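Local atomic coordinates of siderophore enterobactin esterase (Emericella nidulans, PDB entry 6GUO), a protein that hydrolyses the ester bonds of the bacterial xenosiderophore enterobactin, an activity required for intracellular release of iron. Residues A[12-21]-A[33-43]; A[51-61]-A[82-93]. One frame throughout, in Å; residues are numbered along the deposited sequence.

Interaction 1 (A[12-21]-A[33-43]); sequences PGAARNMAAW and IDVSWPLTWSE
N17 plugs the hollow made by the loop 37-43. The indole of W37 forms one wall, the backbone carbonyls of P38 and W41 form the back, and CA and CG of E43 lie against N17 OD1. N17 lies over one face of the indole. Its CB sits 3.6 Å from the centroid of the W37 five-membered ring, a CH-pi contact, and its amide plane is turned only 19° from the ring. CG of N17 stands anti to its own carbonyl carbon (chi1 -72°), which carries ND2 to the back of the hollow. There N17 ND2 gives one hydrogen bond to P38 O at 2.9 Å and a second to W41 O at 3.0 Å. It comes from above both carbonyl planes. Both acceptors lie near the amide plane, so they fix its rotation. The type I turn 38-41 presents these carbonyls. P38 O also accepts from W41 N, from the opposite face of its plane. W37 NE1 bonds S42 O at 2.9 Å, which fixes the indole in turn.

Beyond N17 the chains form an antiparallel hairpin, strand 18-21 against strand 33-36. A19 N and O pair with V35, and W21 N and O pair with I33. W37 N to N17 O extends this ladder past M18. On the face that carries A19, W21, I33 and V35, the methyl of A19 abuts the rim of the W37 ring. CG2 of V35 meets CZ3 of W21 at the ring edge, 3.7 Å away. I33 CG1 packs on W21 CB.

A water joins R16 NE to L39 O. E43 lies over one face of the R16 guanidinium, with R16 NH1 3.5 Å from E43 OE1 and the oxygen well out of plane. This salt bridge therefore probably works through charge alone, whereas the direct side-chain hydrogen bonds across the contact all come from the buried amide of N17.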
# COMPACT_ATOMS: atom_id res chain seq x y z
N PRO A 12 -9.70 18.48 4.76
CA PRO A 12 -8.85 17.78 3.79
C PRO A 12 -9.28 16.34 3.44
O PRO A 12 -8.64 15.71 2.60
CB PRO A 12 -7.50 17.76 4.50
CG PRO A 12 -7.87 17.59 5.93
CD PRO A 12 -9.19 18.29 6.13
N GLY A 13 -10.33 15.84 4.08
CA GLY A 13 -10.73 14.44 3.92
C GLY A 13 -9.63 13.50 4.41
O GLY A 13 -9.11 13.68 5.52
N ALA A 14 -9.26 12.54 3.58
CA ALA A 14 -8.20 11.58 3.91
C ALA A 14 -6.78 12.18 3.82
O ALA A 14 -5.83 11.59 4.35
CB ALA A 14 -8.30 10.34 3.04
N ALA A 15 -6.63 13.35 3.19
CA ALA A 15 -5.33 14.03 3.10
C ALA A 15 -5.04 14.90 4.34
O ALA A 15 -4.58 16.04 4.23
CB ALA A 15 -5.28 14.87 1.83
N ARG A 16 -5.28 14.31 5.51
CA ARG A 16 -5.19 14.98 6.79
C ARG A 16 -3.76 14.90 7.31
O ARG A 16 -3.07 13.92 7.05
CB ARG A 16 -6.12 14.27 7.77
CG ARG A 16 -6.49 15.07 9.00
CD ARG A 16 -7.67 14.44 9.71
NE ARG A 16 -8.18 15.34 10.73
CZ ARG A 16 -8.97 16.39 10.51
NH1 ARG A 16 -9.37 17.14 11.53
NH2 ARG A 16 -9.37 16.71 9.28
N ASN A 17 -3.34 15.92 8.05
CA ASN A 17 -2.02 15.94 8.70
C ASN A 17 -0.91 15.60 7.71
O ASN A 17 -0.12 14.68 7.93
CB ASN A 17 -1.99 15.02 9.92
CG ASN A 17 -2.79 15.56 11.09
OD1 ASN A 17 -3.55 16.53 10.96
ND2 ASN A 17 -2.63 14.93 12.26
N MET A 18 -0.91 16.31 6.60
CA MET A 18 0.20 16.26 5.67
C MET A 18 0.45 17.64 5.08
O MET A 18 -0.45 18.48 5.03
CB MET A 18 0.00 15.20 4.57
CG MET A 18 -1.33 15.22 3.86
SD MET A 18 -1.50 13.86 2.67
CE MET A 18 -1.62 12.41 3.70
N ALA A 19 1.69 17.86 4.69
CA ALA A 19 2.15 19.13 4.14
C ALA A 19 3.25 18.85 3.15
O ALA A 19 3.86 17.78 3.18
CB ALA A 19 2.64 20.04 5.25
N ALA A 20 3.50 19.82 2.28
CA ALA A 20 4.54 19.69 1.27
C ALA A 20 5.31 21.01 1.14
O ALA A 20 4.77 22.08 1.40
CB ALA A 20 3.94 19.29 -0.07
N TRP A 21 6.58 20.89 0.77
CA TRP A 21 7.45 22.03 0.49
C TRP A 21 8.24 21.78 -0.79
O TRP A 21 8.60 20.64 -1.07
CB TRP A 21 8.46 22.24 1.62
CG TRP A 21 7.88 22.74 2.90
CD1 TRP A 21 7.81 24.04 3.31
CD2 TRP A 21 7.31 21.95 3.94
NE1 TRP A 21 7.22 24.11 4.55
CE2 TRP A 21 6.90 22.84 4.96
CE3 TRP A 21 7.09 20.58 4.12
CZ2 TRP A 21 6.29 22.40 6.14
CZ3 TRP A 21 6.48 20.14 5.29
CH2 TRP A 21 6.09 21.05 6.29
N ILE A 33 9.39 17.83 -0.97
CA ILE A 33 9.30 16.97 0.20
C ILE A 33 7.85 16.92 0.66
O ILE A 33 7.19 17.96 0.75
CB ILE A 33 10.30 17.37 1.33
CG1 ILE A 33 9.97 18.72 1.98
CG2 ILE A 33 11.72 17.39 0.78
CD1 ILE A 33 10.60 18.87 3.35
N ASP A 34 7.33 15.71 0.87
CA ASP A 34 6.00 15.51 1.42
C ASP A 34 6.20 14.96 2.82
O ASP A 34 7.02 14.07 3.01
CB ASP A 34 5.19 14.52 0.57
CG ASP A 34 4.72 15.12 -0.74
OD1 ASP A 34 3.68 15.82 -0.74
OD2 ASP A 34 5.37 14.86 -1.78
N VAL A 35 5.46 15.51 3.78
CA VAL A 35 5.57 15.11 5.18
C VAL A 35 4.18 14.79 5.73
O VAL A 35 3.25 15.56 5.54
CB VAL A 35 6.23 16.22 6.03
CG1 VAL A 35 6.40 15.76 7.48
CG2 VAL A 35 7.57 16.62 5.44
N SER A 36 4.06 13.66 6.42
CA SER A 36 2.83 13.33 7.15
C SER A 36 3.15 12.96 8.58
O SER A 36 4.25 12.50 8.88
CB SER A 36 2.07 12.19 6.48
OG SER A 36 2.76 10.96 6.59
N TRP A 37 2.16 13.14 9.45
CA TRP A 37 2.33 12.88 10.87
C TRP A 37 1.08 12.22 11.45
O TRP A 37 0.02 12.24 10.81
CB TRP A 37 2.72 14.16 11.62
CG TRP A 37 1.81 15.32 11.42
CD1 TRP A 37 0.80 15.70 12.23
CD2 TRP A 37 1.86 16.27 10.35
NE1 TRP A 37 0.19 16.83 11.75
CE2 TRP A 37 0.82 17.20 10.59
CE3 TRP A 37 2.66 16.43 9.22
CZ2 TRP A 37 0.57 18.27 9.73
CZ3 TRP A 37 2.41 17.49 8.37
CH2 TRP A 37 1.37 18.40 8.63
N PRO A 38 1.19 11.61 12.64
CA PRO A 38 0.06 10.84 13.18
C PRO A 38 -1.24 11.62 13.34
O PRO A 38 -1.22 12.82 13.63
CB PRO A 38 0.57 10.38 14.55
CG PRO A 38 2.04 10.26 14.36
CD PRO A 38 2.41 11.39 13.44
N LEU A 39 -2.35 10.92 13.17
CA LEU A 39 -3.68 11.52 13.22
C LEU A 39 -4.11 12.00 14.60
O LEU A 39 -5.00 12.84 14.69
CB LEU A 39 -4.71 10.52 12.68
CG LEU A 39 -4.60 10.19 11.19
CD1 LEU A 39 -5.65 9.16 10.83
CD2 LEU A 39 -4.73 11.42 10.31
N THR A 40 -3.49 11.48 15.66
CA THR A 40 -3.74 11.97 17.02
C THR A 40 -3.10 13.34 17.30
O THR A 40 -3.45 13.98 18.28
CB THR A 40 -3.27 10.96 18.09
OG1 THR A 40 -1.93 10.55 17.81
CG2 THR A 40 -4.17 9.74 18.09
N TRP A 41 -2.17 13.76 16.45
CA TRP A 41 -1.54 15.08 16.57
C TRP A 41 -2.41 16.13 15.88
O TRP A 41 -3.29 15.81 15.08
CB TRP A 41 -0.16 15.08 15.90
CG TRP A 41 0.84 14.07 16.41
CD1 TRP A 41 0.63 13.01 17.25
CD2 TRP A 41 2.22 14.03 16.07
NE1 TRP A 41 1.79 12.32 17.45
CE2 TRP A 41 2.79 12.92 16.74
CE3 TRP A 41 3.05 14.82 15.26
CZ2 TRP A 41 4.14 12.59 16.61
CZ3 TRP A 41 4.39 14.49 15.14
CH2 TRP A 41 4.93 13.38 15.81
N SER A 42 -2.15 17.40 16.17
CA SER A 42 -2.94 18.49 15.58
C SER A 42 -2.61 18.70 14.10
O SER A 42 -1.56 18.27 13.62
CB SER A 42 -2.71 19.80 16.34
OG SER A 42 -1.51 20.43 15.93
N GLU A 43 -3.50 19.39 13.40
CA GLU A 43 -3.28 19.78 11.99
C GLU A 43 -2.09 20.73 11.80
O GLU A 43 -1.56 20.82 10.69
CB GLU A 43 -4.55 20.39 11.38
CG GLU A 43 -5.69 19.39 11.22
CD GLU A 43 -6.80 19.88 10.29
OE1 GLU A 43 -7.87 20.27 10.80
OE2 GLU A 43 -6.60 19.86 9.06
O HOH W 1 -6.23 14.32 12.49
O HOH W 2 2.02 16.17 1.32

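Interaction 2 (A[51-61]-A[82-93]); sequences SANAVYLVDGN and TGTVVIAIGYPI
Y56 and I87 lie side by side and point the same way from neighbouring strands. CD1 of I87 sits over one face of the Y56 ring, 3.8 Å from its centroid and 18° off the normal. CB of I87 touches Y56 CD1 at 3.6 Å. CD1 of I89 comes to the edge of the same ring. With chi1 at -70°, the ring of Y56 swings to the side of its own backbone N and lies along I87. On the other face of the sheet V55 and V86 also run side by side, while L57 crosses V86 obliquely, with L57 CD1 to V86 CG1 at 3.6 Å.

The strands 52-58 and 83-90 are parallel neighbours in the central sheet of the alpha/beta-hydrolase fold. Helix 60-77 joins them in a beta-alpha-beta crossover. Six backbone hydrogen bonds, from N53 N–G83 O to I89 N–L57 O, tie the strands.

Past the strand ends, the N61 amide grips the backbone of Y91. N61 OD1 receives Y91 N at 2.9 Å, in the carbonyl plane and on a lone pair. N61 ND2 gives to Y91 O at 2.8 Å. G60 lies against the methyl of A88, and G60 N bonds I89 O from above the carbonyl plane. At the opposite end, two waters connect N53 ND2 with T82, while N53 OD1 accepts from R158 N.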
# COMPACT_ATOMS: atom_id res chain seq x y z
N SER A 51 6.83 11.70 21.64
CA SER A 51 8.01 11.42 20.84
C SER A 51 7.57 10.79 19.52
O SER A 51 6.38 10.53 19.32
CB SER A 51 8.95 10.48 21.59
OG SER A 51 9.36 11.07 22.81
N ALA A 52 8.52 10.56 18.63
CA ALA A 52 8.22 9.95 17.34
C ALA A 52 9.41 9.21 16.76
O ALA A 52 10.55 9.43 17.17
CB ALA A 52 7.74 11.01 16.36
N ASN A 53 9.12 8.32 15.82
CA ASN A 53 10.11 7.78 14.93
C ASN A 53 9.88 8.42 13.57
O ASN A 53 8.94 9.19 13.40
CB ASN A 53 10.00 6.26 14.88
CG ASN A 53 10.28 5.63 16.24
OD1 ASN A 53 11.21 6.03 16.93
ND2 ASN A 53 9.46 4.66 16.63
N ALA A 54 10.78 8.15 12.63
CA ALA A 54 10.69 8.77 11.30
C ALA A 54 11.13 7.79 10.23
O ALA A 54 12.07 7.02 10.42
CB ALA A 54 11.55 10.02 11.25
N VAL A 55 10.44 7.83 9.09
CA VAL A 55 10.84 7.06 7.92
C VAL A 55 11.01 8.02 6.75
O VAL A 55 10.13 8.84 6.47
CB VAL A 55 9.87 5.89 7.60
CG1 VAL A 55 8.45 6.37 7.31
CG2 VAL A 55 10.42 5.05 6.46
N TYR A 56 12.18 7.92 6.12
CA TYR A 56 12.55 8.73 4.97
C TYR A 56 12.42 7.86 3.72
O TYR A 56 12.93 6.74 3.69
CB TYR A 56 13.97 9.29 5.14
CG TYR A 56 14.04 10.34 6.22
CD1 TYR A 56 14.02 11.70 5.89
CD2 TYR A 56 14.08 9.99 7.57
CE1 TYR A 56 14.06 12.67 6.88
CE2 TYR A 56 14.11 10.96 8.56
CZ TYR A 56 14.10 12.30 8.21
OH TYR A 56 14.13 13.26 9.19
N LEU A 57 11.74 8.39 2.70
CA LEU A 57 11.47 7.64 1.47
C LEU A 57 12.08 8.36 0.27
O LEU A 57 11.82 9.54 0.08
CB LEU A 57 9.96 7.53 1.26
CG LEU A 57 9.06 7.13 2.42
CD1 LEU A 57 7.60 7.30 2.03
CD2 LEU A 57 9.33 5.69 2.83
N VAL A 58 12.87 7.64 -0.52
CA VAL A 58 13.29 8.16 -1.84
C VAL A 58 12.31 7.65 -2.89
O VAL A 58 11.53 6.75 -2.61
CB VAL A 58 14.77 7.85 -2.16
CG1 VAL A 58 15.66 8.53 -1.14
CG2 VAL A 58 15.05 6.35 -2.23
N ASP A 59 12.31 8.25 -4.09
CA ASP A 59 11.14 8.18 -5.01
C ASP A 59 9.88 8.60 -4.26
O ASP A 59 8.84 7.92 -4.32
CB ASP A 59 10.94 6.79 -5.62
CG ASP A 59 12.06 6.37 -6.54
OD1 ASP A 59 12.50 7.20 -7.37
OD2 ASP A 59 12.47 5.20 -6.47
N GLY A 60 9.99 9.71 -3.55
CA GLY A 60 8.97 10.15 -2.61
C GLY A 60 7.55 10.23 -3.15
O GLY A 60 6.60 9.83 -2.46
N ASN A 61 7.41 10.71 -4.39
CA ASN A 61 6.09 10.88 -5.01
C ASN A 61 5.34 9.56 -5.18
O ASN A 61 4.12 9.56 -5.24
CB ASN A 61 6.17 11.56 -6.38
CG ASN A 61 7.05 12.80 -6.39
OD1 ASN A 61 8.26 12.69 -6.52
ND2 ASN A 61 6.44 13.97 -6.29
N THR A 82 4.68 4.22 19.44
CA THR A 82 5.27 5.50 19.07
C THR A 82 4.82 5.84 17.65
O THR A 82 4.89 4.99 16.75
CB THR A 82 6.80 5.43 19.14
OG1 THR A 82 7.20 5.05 20.47
CG2 THR A 82 7.44 6.78 18.79
N GLY A 83 4.34 7.07 17.47
CA GLY A 83 3.92 7.57 16.16
C GLY A 83 5.12 7.76 15.25
O GLY A 83 6.24 7.94 15.72
N THR A 84 4.87 7.72 13.95
CA THR A 84 5.92 7.84 12.95
C THR A 84 5.61 8.96 11.98
O THR A 84 4.50 9.05 11.44
CB THR A 84 6.14 6.52 12.20
OG1 THR A 84 6.38 5.47 13.14
CG2 THR A 84 7.33 6.61 11.25
N VAL A 85 6.60 9.83 11.77
CA VAL A 85 6.54 10.87 10.75
C VAL A 85 7.10 10.30 9.45
O VAL A 85 8.14 9.64 9.46
CB VAL A 85 7.32 12.13 11.20
CG1 VAL A 85 7.43 13.17 10.09
CG2 VAL A 85 6.65 12.75 12.42
N VAL A 86 6.42 10.56 8.34
CA VAL A 86 6.88 10.15 7.01
C VAL A 86 7.44 11.37 6.31
O VAL A 86 6.79 12.42 6.28
CB VAL A 86 5.73 9.56 6.16
CG1 VAL A 86 6.23 9.15 4.77
CG2 VAL A 86 5.10 8.37 6.86
N ILE A 87 8.64 11.22 5.77
CA ILE A 87 9.31 12.26 4.99
C ILE A 87 9.66 11.66 3.63
O ILE A 87 10.55 10.82 3.52
CB ILE A 87 10.57 12.79 5.70
CG1 ILE A 87 10.24 13.23 7.13
CG2 ILE A 87 11.16 13.94 4.89
CD1 ILE A 87 10.45 12.17 8.20
N ALA A 88 8.93 12.09 2.60
CA ALA A 88 9.12 11.59 1.25
C ALA A 88 9.90 12.63 0.47
O ALA A 88 9.47 13.77 0.38
CB ALA A 88 7.78 11.33 0.60
N ILE A 89 11.05 12.23 -0.08
CA ILE A 89 11.89 13.14 -0.86
C ILE A 89 11.71 12.79 -2.33
O ILE A 89 12.12 11.71 -2.79
CB ILE A 89 13.37 13.09 -0.46
CG1 ILE A 89 13.53 13.30 1.06
CG2 ILE A 89 14.16 14.16 -1.20
CD1 ILE A 89 13.68 12.03 1.85
N GLY A 90 11.08 13.71 -3.05
CA GLY A 90 10.73 13.52 -4.44
C GLY A 90 10.93 14.78 -5.25
O GLY A 90 11.82 15.58 -4.97
N TYR A 91 10.06 14.95 -6.25
CA TYR A 91 10.27 15.92 -7.33
C TYR A 91 8.94 16.61 -7.68
O TYR A 91 7.87 16.05 -7.43
CB TYR A 91 10.82 15.19 -8.55
CG TYR A 91 12.03 14.35 -8.22
CD1 TYR A 91 13.28 14.94 -8.07
CD2 TYR A 91 11.92 12.98 -8.00
CE1 TYR A 91 14.39 14.19 -7.75
CE2 TYR A 91 13.04 12.21 -7.68
CZ TYR A 91 14.27 12.82 -7.55
OH TYR A 91 15.38 12.08 -7.23
N PRO A 92 9.01 17.83 -8.25
CA PRO A 92 7.80 18.55 -8.65
C PRO A 92 7.26 18.02 -9.98
O PRO A 92 7.40 18.67 -11.03
CB PRO A 92 8.29 20.00 -8.76
CG PRO A 92 9.71 19.86 -9.21
CD PRO A 92 10.22 18.64 -8.49
N ILE A 93 6.64 16.85 -9.92
CA ILE A 93 6.12 16.15 -11.09
C ILE A 93 4.62 15.97 -10.89
O ILE A 93 4.17 15.72 -9.77
CB ILE A 93 6.84 14.79 -11.34
CG1 ILE A 93 6.78 13.87 -10.10
CG2 ILE A 93 8.28 15.05 -11.75
CD1 ILE A 93 7.47 12.54 -10.27
O HOH W 3 4.19 8.92 19.71
O HOH W 4 9.45 3.37 19.53
O HOH W 5 6.90 3.04 16.04
O HOH W 6 14.02 10.59 -4.63

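In the fold
Interaction 2 lies in the buried centre of the sheet. Interaction 1 is partly buried, at the sheet edge within the chain. They meet where strand 31-36 runs antiparallel to strand 83-90: D34 O lies 2.8 Å from A88 N, and S36 O 3.0 Å from V86 N, both probable hydrogen bonds. One contact closes a hairpin of consecutive strands; the other pairs strands joined by helix 60-77. Their chemistry follows their place. Aliphatic groups and one tyrosine dominate 51-61 with 82-93. A buried amide, indoles and an outer charge pair mark 12-21 with 33-43. There A20 and W21 pair with a strand of the second subunit, so the sheet continues across the dimer.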